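Local coordinates for protein fusolin (Unidentified entomopoxvirus, PDB 4OW5) that probably binds and oxidatively cleaves chitin as a copper-dependent lytic polysaccharide monooxygenase, and enhances entomopoxvirus virulence in the form of crystalline viral spindles, at residues A[13-17]-A[18-22]; A[33-36]-A[37-41]; A[40-43]-A[44-48]; A[54-57]-A[58-62]. All blocks are in the same frame, centred on the assembly; numbering follows the deposited sequence.

All four contacts are local, formed along or at the end of the helices that lie between the first two strands of the chitin-binding domain. Contacts 2 and 3 share Asn40 and Val41 on helix 32-47, and contact 4 belongs to helix 52-64, which packs against both through alanines and Met62. Contact 1 differs: helix 10-17 ends there in a glycine turn with aromatic rings, tied to contact 2 by the Cys14–Cys34 disulfide. Contacts 2 and 3 are largely buried, whereas contacts 1 and 4 are only partly so. Contacts 1, 2 and 3 carry polar groups bonded to the second subunit; contact 4 meets no other chain of the assembly.

Contact 1: A[13-17]-A[18-22]; sequences RCNVQ and GGFWW. With EDO (1,2-ethanediol), chain D.
Phe20 comes up against the backbone of Asn15 with the edge of its ring: CE2 lies 3.4 Å from Asn15 O, and the oxygen is near the ring plane. The ring reaches this place through an uncommon torsion, since CG is held between the backbone N and the carbonyl carbon (chi1 67°), which folds the phenyl group back toward the helix it follows. The side chain of Asn15, its CG anti to the backbone N, passes obliquely by the Phe20 ring with the amide plane tilted 41° from it. Asn15 O has two polar partners besides. Gly18 N donates to it at 3.2 Å, approaching from well above the carbonyl plane, and O2 of a bound ethanediol donates at 3.0 Å. The backbone turns off helix 10-17 at Gly18, whose positive phi (66°) is readily taken up by glycine, as is common at helix C-termini. In the lytic polysaccharide monooxygenase fold this helix and its loop belong to the helical insertion following the first strand of a fibronectin type III-like sandwich. One water closes the turn from another direction, donating to Cys14 O and Gly18 O, each at 2.7 Å. Farther along the loop, Trp21 places its indole against Phe20, with Phe20 CE1 3.2 Å above the centre of the indole plane. Its NE1 donates to ethanediol O1 at 3.3 Å, so the diol bridges the indole and Asn15 O. Around the turn, Gly19 N bonds to Asp335 of the second subunit, and Gln17 O is bonded by Thr333 of that same chain.

Contact 2: A[33-36]-A[37-41]; sequences MCRA and AYQNV
Arg35 and Gln39, one helical turn apart, lie side by side and point the same way, with Arg35 CG 3.7 Å from Gln39 NE2. This is contact through the aliphatic part of the arginine: its chain leaves anti to the backbone N (chi1 -177°) and bends at chi3; the guanidinium and amide planes stand 68° apart. In Gln39, CG sits beside the backbone N, which keeps it 3.4 Å from Arg35 O, and the chain then runs on extended alongside the arginine.

Water joins the two polar ends. One molecule, near the edge of the guanidinium plane, accepts from Arg35 NE at 3.2 Å and donates to Gln39 OE1 at 3.1 Å. The outer groups have protein partners too: Arg35 NH1 bonds to Ile29 O, and Gln39 NE2 to Asp25 O. A second water donates to Ala36 O at 2.7 Å and to Asn40 OD1 at 2.9 Å. Asn40 is further held by the second subunit, its ND2 bonding to Asp243 O and its OD1 receiving Ile245 N.

Backbone bonds of the i to i+4 kind supply the rest. Ala37 N donates to Met33 O at 2.9 Å, Tyr38 N to Cys34 O, and Gln39 N to Arg35 O; Asn40 N donates to Ala36 O at a more bent 142°, on an oxygen that also takes the water.

Within the monooxygenase domain, this part of helix 32-47 is stapled to helix 10-17 by the disulfide of Cys34, while Tyr38 and Val41 lean on the alanines of helix 52-64.

Contact 3: A[40-43]-A[44-48]; sequences NVYN and KVLQQ. With EDO (1,2-ethanediol), chain E.
Tyr42 and Leu46 form the tight side of this helical turn, where Leu46 CD1 meets Tyr42 CE1 at 3.5 Å. The methyl approaches the ring obliquely. With CG anti to its backbone N (chi1 -179°), the Tyr42 ring is brought up to Leu46, one turn on, and also packs on Ile52 and Ala55, and Val45 lies nearby on Ala58. Thus the inner face of helix 32-47 is apolar and seats helix 52-64 in the helical insertion of the monooxygenase fold. Regular i to i+4 bonds run beneath, from Lys44 N to Asn40 O through to Gln47 N to Asn43 O.

Asn43 adds a buried, polar part to the tight region. A bound ethanediol, its O1 at the edge of the Tyr42 ring, clasps the amide: O1 donates to Asn43 OD1 at 2.7 Å, and O2 accepts from Asn43 ND2 at 2.9 Å in a nearly straight bond (170°). The same ND2 bonds to Ile245 O of the second subunit.

Solvent reaches the end of the helix, where Gln47 and Gln48 are exposed and packing is looser. Gln47 bends at chi2, and its NE2 finds Arg246 O of the second subunit; Gln48 OE1 bonds to Trp100 and Arg101.

Contact 4: A[54-57]-A[58-62]; sequences QAAS and AAQYM
Ala56 O receives the shortest polar bond of this turn, from Gln60 N at 2.8 Å. Gln60 also wraps its aliphatic chain around the oxygen, with CB at 3.2 Å and CG at 3.1 Å from Ala56 O. CG lies beside the backbone N (chi1 -69°), which keeps the first part of the chain pressed to the preceding turn before it runs out, extended, to the amide. This is helix 52-64, the second arm of a helical hairpin with helix 32-47 in the monooxygenase domain.

The remaining backbone bonds follow the same i to i+4 pattern. Ala58 N donates to Gln54 O and Ala59 N to Ala55 O, the latter fairly straight at 165°. Tyr61 N donates to Ser57 O at 2.9 Å along a more bent path.

Small side chains let the two helices come close: Ala55 meets Tyr42, Ala58 meets Val45, and Ala59 meets Tyr38. At the amide of Gln60, its NE2 makes weak hydrogen bonds to Phe20 O in the loop after helix 10-17 and to Tyr38 OH on helix 32-47. On another flank, Ser57 OG bonds to Arg103 NH2, and the ring of Tyr61 rests on that same arginine and on Glu68. Tyr61 stands about 8 Å, side chain to side chain, from His1, a copper and zinc ligand in other structures of this protein, though no metal is bound there here. Met62 reaches across to helix 32-47, placing its CE 3.5 Å from Val41 CG2 and 3.4 Å from Ala37 O.

Contact 1: A[13-17]-A[18-22]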
loop_
_atom_site.group_PDB
_atom_site.type_symbol
_atom_site.label_atom_id
_atom_site.label_comp_id
_atom_site.label_asym_id
_atom_site.label_seq_id
_atom_site.Cartn_x
_atom_site.Cartn_y
_atom_site.Cartn_z
ATOM N N ARG A 13 11.700 17.749 -5.052
ATOM C CA ARG A 13 12.457 16.490 -4.944
ATOM C C ARG A 13 13.226 16.204 -6.245
ATOM O O ARG A 13 14.399 15.815 -6.195
ATOM C CB ARG A 13 11.543 15.308 -4.613
ATOM C CG ARG A 13 12.275 13.981 -4.499
ATOM C CD ARG A 13 11.336 12.833 -4.226
ATOM N NE ARG A 13 11.025 12.735 -2.808
ATOM C CZ ARG A 13 11.640 11.961 -1.918
ATOM N NH1 ARG A 13 12.669 11.197 -2.282
ATOM N NH2 ARG A 13 11.240 11.951 -0.650
ATOM N N CYS A 14 12.580 16.379 -7.396
ATOM C CA CYS A 14 13.240 16.131 -8.678
ATOM C C CYS A 14 14.417 17.082 -8.861
ATOM O O CYS A 14 15.469 16.640 -9.278
ATOM C CB CYS A 14 12.257 16.228 -9.841
ATOM S SG CYS A 14 10.987 14.929 -9.827
ATOM N N ASN A 15 14.247 18.342 -8.536
ATOM C CA ASN A 15 15.322 19.337 -8.641
ATOM C C ASN A 15 16.518 18.950 -7.775
ATOM O O ASN A 15 17.625 18.814 -8.305
ATOM C CB ASN A 15 14.830 20.733 -8.238
ATOM C CG ASN A 15 15.885 21.815 -8.413
ATOM O OD1 ASN A 15 16.199 22.224 -9.509
ATOM N ND2 ASN A 15 16.533 22.209 -7.364
ATOM N N VAL A 16 16.299 18.754 -6.464
ATOM C CA VAL A 16 17.400 18.482 -5.564
ATOM C C VAL A 16 18.119 17.177 -5.895
ATOM O O VAL A 16 19.311 17.155 -5.783
ATOM C CB VAL A 16 17.052 18.539 -4.061
ATOM C CG1 VAL A 16 16.434 19.874 -3.696
ATOM C CG2 VAL A 16 16.197 17.387 -3.603
ATOM N N GLN A 17 17.436 16.128 -6.348
ATOM C CA GLN A 17 18.112 14.862 -6.654
ATOM C C GLN A 17 19.095 14.940 -7.824
ATOM O O GLN A 17 19.974 14.081 -7.936
ATOM C CB GLN A 17 17.105 13.770 -6.918
ATOM C CG GLN A 17 16.512 13.252 -5.637
ATOM C CD GLN A 17 15.597 12.074 -5.881
ATOM O OE1 GLN A 17 15.776 11.295 -6.801
ATOM N NE2 GLN A 17 14.695 11.835 -4.982
ATOM N N GLY A 18 18.956 15.954 -8.666
ATOM C CA GLY A 18 19.912 16.230 -9.721
ATOM C C GLY A 18 19.989 15.180 -10.796
ATOM O O GLY A 18 19.043 14.418 -10.999
ATOM N N GLY A 19 21.142 15.146 -11.460
ATOM C CA GLY A 19 21.407 14.255 -12.574
ATOM C C GLY A 19 20.740 14.707 -13.864
ATOM O O GLY A 19 20.835 13.994 -14.850
ATOM N N PHE A 20 20.085 15.889 -13.889
ATOM C CA PHE A 20 19.306 16.375 -15.053
ATOM C C PHE A 20 20.046 17.439 -15.885
ATOM O O PHE A 20 19.636 17.719 -17.012
ATOM C CB PHE A 20 17.957 16.960 -14.584
ATOM C CG PHE A 20 18.051 18.236 -13.771
ATOM C CD1 PHE A 20 18.197 19.465 -14.392
ATOM C CD2 PHE A 20 18.000 18.203 -12.386
ATOM C CE1 PHE A 20 18.296 20.638 -13.647
ATOM C CE2 PHE A 20 18.087 19.373 -11.647
ATOM C CZ PHE A 20 18.238 20.587 -12.281
ATOM N N TRP A 21 21.080 18.079 -15.336
ATOM C CA TRP A 21 21.816 19.080 -16.123
ATOM C C TRP A 21 22.566 18.439 -17.280
ATOM O O TRP A 21 22.798 19.089 -18.295
ATOM C CB TRP A 21 22.814 19.864 -15.247
ATOM C CG TRP A 21 22.179 20.820 -14.302
ATOM C CD1 TRP A 21 22.307 20.838 -12.949
ATOM C CD2 TRP A 21 21.326 21.919 -14.643
ATOM N NE1 TRP A 21 21.541 21.852 -12.423
ATOM C CE2 TRP A 21 20.996 22.581 -13.444
ATOM C CE3 TRP A 21 20.792 22.394 -15.844
ATOM C CZ2 TRP A 21 20.099 23.657 -13.410
ATOM C CZ3 TRP A 21 19.971 23.507 -15.818
ATOM C CH2 TRP A 21 19.634 24.128 -14.611
ATOM N N TRP A 22 22.969 17.184 -17.112
ATOM C CA TRP A 22 23.750 16.464 -18.106
ATOM C C TRP A 22 23.700 14.968 -17.811
ATOM O O TRP A 22 23.817 14.621 -16.635
ATOM C CB TRP A 22 25.221 16.947 -18.069
ATOM C CG TRP A 22 25.976 16.537 -19.287
ATOM C CD1 TRP A 22 26.649 15.366 -19.472
ATOM C CD2 TRP A 22 25.860 17.141 -20.575
ATOM N NE1 TRP A 22 27.033 15.244 -20.783
ATOM C CE2 TRP A 22 26.561 16.324 -21.486
ATOM C CE3 TRP A 22 25.228 18.297 -21.050
ATOM C CZ2 TRP A 22 26.644 16.627 -22.846
ATOM C CZ3 TRP A 22 25.363 18.628 -22.387
ATOM C CH2 TRP A 22 26.049 17.790 -23.272
HETATM C C1 EDO D . 21.120 21.549 -8.762
HETATM O O1 EDO D . 20.274 22.418 -9.478
HETATM C C2 EDO D . 20.878 20.104 -9.207
HETATM O O2 EDO D . 20.610 19.281 -8.087
HETATM O O HOH W 1 16.369 14.361 -10.373
#

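Contact 2: A[33-36]-A[37-41]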
loop_
_atom_site.group_PDB
_atom_site.type_symbol
_atom_site.label_atom_id
_atom_site.label_comp_id
_atom_site.label_asym_id
_atom_site.label_seq_id
_atom_site.Cartn_x
_atom_site.Cartn_y
_atom_site.Cartn_z
ATOM N N MET A 33 10.364 8.430 -11.960
ATOM C CA MET A 33 9.307 9.381 -12.257
ATOM C C MET A 33 9.882 10.750 -12.534
ATOM O O MET A 33 9.417 11.361 -13.480
ATOM C CB MET A 33 8.232 9.396 -11.170
ATOM C CG MET A 33 7.416 8.123 -11.120
ATOM S SD MET A 33 6.714 7.604 -12.713
ATOM C CE MET A 33 5.698 8.971 -13.077
ATOM N N CYS A 34 10.932 11.215 -11.829
ATOM C CA CYS A 34 11.595 12.455 -12.224
ATOM C C CYS A 34 12.182 12.292 -13.642
ATOM O O CYS A 34 12.074 13.199 -14.465
ATOM C CB CYS A 34 12.672 12.867 -11.229
ATOM S SG CYS A 34 12.036 13.169 -9.558
ATOM N N ARG A 35 12.766 11.139 -13.935
ATOM C CA ARG A 35 13.326 10.902 -15.267
ATOM C C ARG A 35 12.227 10.935 -16.334
ATOM O O ARG A 35 12.430 11.555 -17.369
ATOM C CB ARG A 35 14.097 9.578 -15.318
ATOM C CG ARG A 35 14.753 9.329 -16.671
ATOM C CD ARG A 35 15.789 8.219 -16.653
ATOM N NE ARG A 35 15.202 6.911 -16.375
ATOM C CZ ARG A 35 15.238 6.251 -15.213
ATOM N NH1 ARG A 35 15.857 6.769 -14.160
ATOM N NH2 ARG A 35 14.657 5.070 -15.100
ATOM N N ALA A 36 11.093 10.249 -16.102
ATOM C CA ALA A 36 9.953 10.240 -17.036
ATOM C C ALA A 36 9.388 11.638 -17.253
ATOM O O ALA A 36 9.030 11.954 -18.373
ATOM C CB ALA A 36 8.840 9.340 -16.509
ATOM N N ALA A 37 9.261 12.440 -16.191
ATOM C CA ALA A 37 8.750 13.830 -16.291
ATOM C C ALA A 37 9.661 14.639 -17.207
ATOM O O ALA A 37 9.192 15.305 -18.128
ATOM C CB ALA A 37 8.687 14.464 -14.903
ATOM N N TYR A 38 10.988 14.534 -16.973
ATOM C CA TYR A 38 11.995 15.213 -17.777
ATOM C C TYR A 38 11.873 14.795 -19.259
ATOM O O TYR A 38 11.758 15.639 -20.153
ATOM C CB TYR A 38 13.398 14.892 -17.241
ATOM C CG TYR A 38 14.514 15.609 -17.971
ATOM C CD1 TYR A 38 14.924 15.199 -19.235
ATOM C CD2 TYR A 38 15.160 16.697 -17.395
ATOM C CE1 TYR A 38 15.963 15.850 -19.902
ATOM C CE2 TYR A 38 16.184 17.357 -18.051
ATOM C CZ TYR A 38 16.618 16.899 -19.285
ATOM O OH TYR A 38 17.627 17.564 -19.909
ATOM N N GLN A 39 11.887 13.507 -19.484
ATOM C CA GLN A 39 11.850 12.932 -20.834
ATOM C C GLN A 39 10.543 13.195 -21.565
ATOM O O GLN A 39 10.568 13.338 -22.790
ATOM C CB GLN A 39 12.192 11.446 -20.801
ATOM C CG GLN A 39 13.691 11.305 -20.473
ATOM C CD GLN A 39 14.223 9.903 -20.326
ATOM O OE1 GLN A 39 13.492 8.915 -20.340
ATOM N NE2 GLN A 39 15.538 9.794 -20.217
ATOM N N ASN A 40 9.434 13.370 -20.863
ATOM C CA ASN A 40 8.205 13.707 -21.551
ATOM C C ASN A 40 8.321 15.093 -22.180
ATOM O O ASN A 40 7.949 15.286 -23.343
ATOM C CB ASN A 40 6.981 13.671 -20.615
ATOM C CG ASN A 40 6.028 12.555 -20.939
ATOM O OD1 ASN A 40 6.426 11.489 -21.405
ATOM N ND2 ASN A 40 4.745 12.801 -20.831
ATOM N N VAL A 41 8.862 16.044 -21.431
ATOM C CA VAL A 41 9.012 17.410 -21.950
ATOM C C VAL A 41 10.077 17.421 -23.048
ATOM O O VAL A 41 9.851 18.006 -24.097
ATOM C CB VAL A 41 9.326 18.402 -20.834
ATOM C CG1 VAL A 41 9.652 19.776 -21.423
ATOM C CG2 VAL A 41 8.145 18.485 -19.866
HETATM O O HOH W 2 13.344 6.202 -18.828
HETATM O O HOH W 3 8.677 10.097 -20.328
#

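Contact 3: A[40-43]-A[44-48]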
loop_
_atom_site.group_PDB
_atom_site.type_symbol
_atom_site.label_atom_id
_atom_site.label_comp_id
_atom_site.label_asym_id
_atom_site.label_seq_id
_atom_site.Cartn_x
_atom_site.Cartn_y
_atom_site.Cartn_z
ATOM N N ASN A 40 9.434 13.370 -20.863
ATOM C CA ASN A 40 8.205 13.707 -21.551
ATOM C C ASN A 40 8.321 15.093 -22.180
ATOM O O ASN A 40 7.949 15.286 -23.343
ATOM C CB ASN A 40 6.981 13.671 -20.615
ATOM C CG ASN A 40 6.028 12.555 -20.939
ATOM O OD1 ASN A 40 6.426 11.489 -21.405
ATOM N ND2 ASN A 40 4.745 12.801 -20.831
ATOM N N VAL A 41 8.862 16.044 -21.431
ATOM C CA VAL A 41 9.012 17.410 -21.950
ATOM C C VAL A 41 10.077 17.421 -23.048
ATOM O O VAL A 41 9.851 18.006 -24.097
ATOM C CB VAL A 41 9.326 18.402 -20.834
ATOM C CG1 VAL A 41 9.652 19.776 -21.423
ATOM C CG2 VAL A 41 8.145 18.485 -19.866
ATOM N N TYR A 42 11.212 16.786 -22.811
ATOM C CA TYR A 42 12.273 16.657 -23.808
ATOM C C TYR A 42 11.705 16.036 -25.124
ATOM O O TYR A 42 11.856 16.619 -26.200
ATOM C CB TYR A 42 13.391 15.780 -23.228
ATOM C CG TYR A 42 14.591 15.563 -24.125
ATOM C CD1 TYR A 42 14.752 14.380 -24.826
ATOM C CD2 TYR A 42 15.625 16.486 -24.168
ATOM C CE1 TYR A 42 15.865 14.160 -25.635
ATOM C CE2 TYR A 42 16.747 16.287 -24.983
ATOM C CZ TYR A 42 16.856 15.124 -25.724
ATOM O OH TYR A 42 17.961 14.921 -26.510
ATOM N N ASN A 43 10.988 14.926 -25.014
ATOM C CA ASN A 43 10.420 14.277 -26.215
ATOM C C ASN A 43 9.306 15.112 -26.865
ATOM O O ASN A 43 9.213 15.093 -28.089
ATOM C CB ASN A 43 9.923 12.871 -25.908
ATOM C CG ASN A 43 11.032 11.919 -25.569
ATOM O OD1 ASN A 43 12.175 12.131 -25.923
ATOM N ND2 ASN A 43 10.743 10.894 -24.807
ATOM N N LYS A 44 8.519 15.884 -26.095
ATOM C CA LYS A 44 7.460 16.756 -26.631
ATOM C C LYS A 44 8.051 17.843 -27.546
ATOM O O LYS A 44 7.543 18.079 -28.648
ATOM C CB LYS A 44 6.666 17.395 -25.502
ATOM C CG LYS A 44 5.424 18.183 -25.948
ATOM C CD LYS A 44 4.753 18.724 -24.670
ATOM C CE LYS A 44 3.555 19.598 -24.909
ATOM N NZ LYS A 44 2.878 19.908 -23.624
ATOM N N VAL A 45 9.149 18.463 -27.101
ATOM C CA VAL A 45 9.846 19.481 -27.860
ATOM C C VAL A 45 10.456 18.873 -29.117
ATOM O O VAL A 45 10.388 19.511 -30.169
ATOM C CB VAL A 45 10.890 20.233 -26.981
ATOM C CG1 VAL A 45 11.715 21.222 -27.805
ATOM C CG2 VAL A 45 10.175 20.961 -25.830
ATOM N N LEU A 46 11.028 17.674 -29.037
ATOM C CA LEU A 46 11.626 17.026 -30.210
ATOM C C LEU A 46 10.552 16.694 -31.232
ATOM O O LEU A 46 10.796 16.831 -32.415
ATOM C CB LEU A 46 12.383 15.735 -29.851
ATOM C CG LEU A 46 13.722 15.898 -29.095
ATOM C CD1 LEU A 46 14.288 14.558 -28.768
ATOM C CD2 LEU A 46 14.749 16.684 -29.903
ATOM N N GLN A 47 9.375 16.227 -30.776
ATOM C CA GLN A 47 8.249 15.900 -31.658
ATOM C C GLN A 47 7.751 17.137 -32.378
ATOM O O GLN A 47 7.283 17.026 -33.496
ATOM C CB GLN A 47 7.084 15.275 -30.855
ATOM C CG GLN A 47 7.364 13.828 -30.453
ATOM C CD GLN A 47 7.262 12.833 -31.591
ATOM O OE1 GLN A 47 6.933 13.166 -32.730
ATOM N NE2 GLN A 47 7.545 11.578 -31.296
ATOM N N GLN A 48 7.820 18.305 -31.733
ATOM C CA GLN A 48 7.343 19.568 -32.314
ATOM C C GLN A 48 8.439 20.288 -33.159
ATOM O O GLN A 48 8.281 21.467 -33.488
ATOM C CB GLN A 48 6.829 20.499 -31.218
ATOM C CG GLN A 48 5.535 20.025 -30.554
ATOM C CD GLN A 48 5.012 20.980 -29.517
ATOM O OE1 GLN A 48 5.422 22.144 -29.446
ATOM N NE2 GLN A 48 4.028 20.543 -28.735
HETATM C C1 EDO E . 14.630 10.367 -24.285
HETATM O O1 EDO E . 14.464 10.690 -25.657
HETATM C C2 EDO E . 14.097 8.959 -24.008
HETATM O O2 EDO E . 12.676 8.910 -24.135
#

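Contact 4: A[54-57]-A[58-62]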
loop_
_atom_site.group_PDB
_atom_site.type_symbol
_atom_site.label_atom_id
_atom_site.label_comp_id
_atom_site.label_asym_id
_atom_site.label_seq_id
_atom_site.Cartn_x
_atom_site.Cartn_y
_atom_site.Cartn_z
ATOM N N GLN A 54 17.050 22.916 -27.498
ATOM C CA GLN A 54 15.717 23.454 -27.157
ATOM C C GLN A 54 14.946 22.450 -26.256
ATOM O O GLN A 54 14.292 22.854 -25.285
ATOM C CB GLN A 54 14.919 23.742 -28.415
ATOM C CG GLN A 54 15.434 24.978 -29.143
ATOM C CD GLN A 54 14.742 25.153 -30.465
ATOM O OE1 GLN A 54 14.722 24.251 -31.309
ATOM N NE2 GLN A 54 14.108 26.286 -30.664
ATOM N N ALA A 55 15.027 21.156 -26.600
ATOM C CA ALA A 55 14.388 20.094 -25.822
ATOM C C ALA A 55 15.019 19.963 -24.413
ATOM O O ALA A 55 14.268 19.888 -23.432
ATOM C CB ALA A 55 14.454 18.768 -26.558
ATOM N N ALA A 56 16.374 19.958 -24.305
ATOM C CA ALA A 56 17.051 19.879 -22.996
ATOM C C ALA A 56 16.791 21.163 -22.189
ATOM O O ALA A 56 16.563 21.087 -20.991
ATOM C CB ALA A 56 18.559 19.656 -23.153
ATOM N N SER A 57 16.788 22.322 -22.838
ATOM C CA SER A 57 16.494 23.575 -22.156
ATOM C C SER A 57 15.081 23.573 -21.559
ATOM O O SER A 57 14.882 24.056 -20.442
ATOM C CB SER A 57 16.645 24.764 -23.102
ATOM O OG SER A 57 16.351 25.956 -22.396
ATOM N N ALA A 58 14.098 23.083 -22.327
ATOM C CA ALA A 58 12.700 23.061 -21.889
ATOM C C ALA A 58 12.531 22.147 -20.690
ATOM O O ALA A 58 11.937 22.569 -19.694
ATOM C CB ALA A 58 11.793 22.625 -23.032
ATOM N N ALA A 59 13.098 20.947 -20.749
ATOM C CA ALA A 59 13.004 19.959 -19.657
ATOM C C ALA A 59 13.821 20.407 -18.430
ATOM O O ALA A 59 13.371 20.226 -17.295
ATOM C CB ALA A 59 13.468 18.595 -20.130
ATOM N N GLN A 60 14.993 21.008 -18.650
ATOM C CA GLN A 60 15.817 21.480 -17.525
ATOM C C GLN A 60 15.165 22.691 -16.873
ATOM O O GLN A 60 15.235 22.804 -15.650
ATOM C CB GLN A 60 17.264 21.793 -17.933
ATOM C CG GLN A 60 18.007 20.536 -18.288
ATOM C CD GLN A 60 19.352 20.752 -18.911
ATOM O OE1 GLN A 60 19.779 21.871 -19.145
ATOM N NE2 GLN A 60 20.037 19.656 -19.197
ATOM N N TYR A 61 14.480 23.546 -17.658
ATOM C CA TYR A 61 13.753 24.707 -17.130
ATOM C C TYR A 61 12.656 24.250 -16.166
ATOM O O TYR A 61 12.430 24.874 -15.126
ATOM C CB TYR A 61 13.152 25.540 -18.265
ATOM C CG TYR A 61 12.332 26.728 -17.819
ATOM C CD1 TYR A 61 10.962 26.610 -17.609
ATOM C CD2 TYR A 61 12.883 28.002 -17.779
ATOM C CE1 TYR A 61 10.189 27.707 -17.264
ATOM C CE2 TYR A 61 12.121 29.112 -17.419
ATOM C CZ TYR A 61 10.763 28.968 -17.202
ATOM O OH TYR A 61 9.996 30.063 -16.903
ATOM N N MET A 62 11.980 23.162 -16.502
ATOM C CA MET A 62 10.940 22.606 -15.622
ATOM C C MET A 62 11.528 22.243 -14.229
ATOM O O MET A 62 10.900 22.500 -13.199
ATOM C CB MET A 62 10.308 21.385 -16.314
ATOM C CG MET A 62 9.432 20.573 -15.427
ATOM S SD MET A 62 8.653 19.128 -16.218
ATOM C CE MET A 62 10.018 18.365 -16.912
#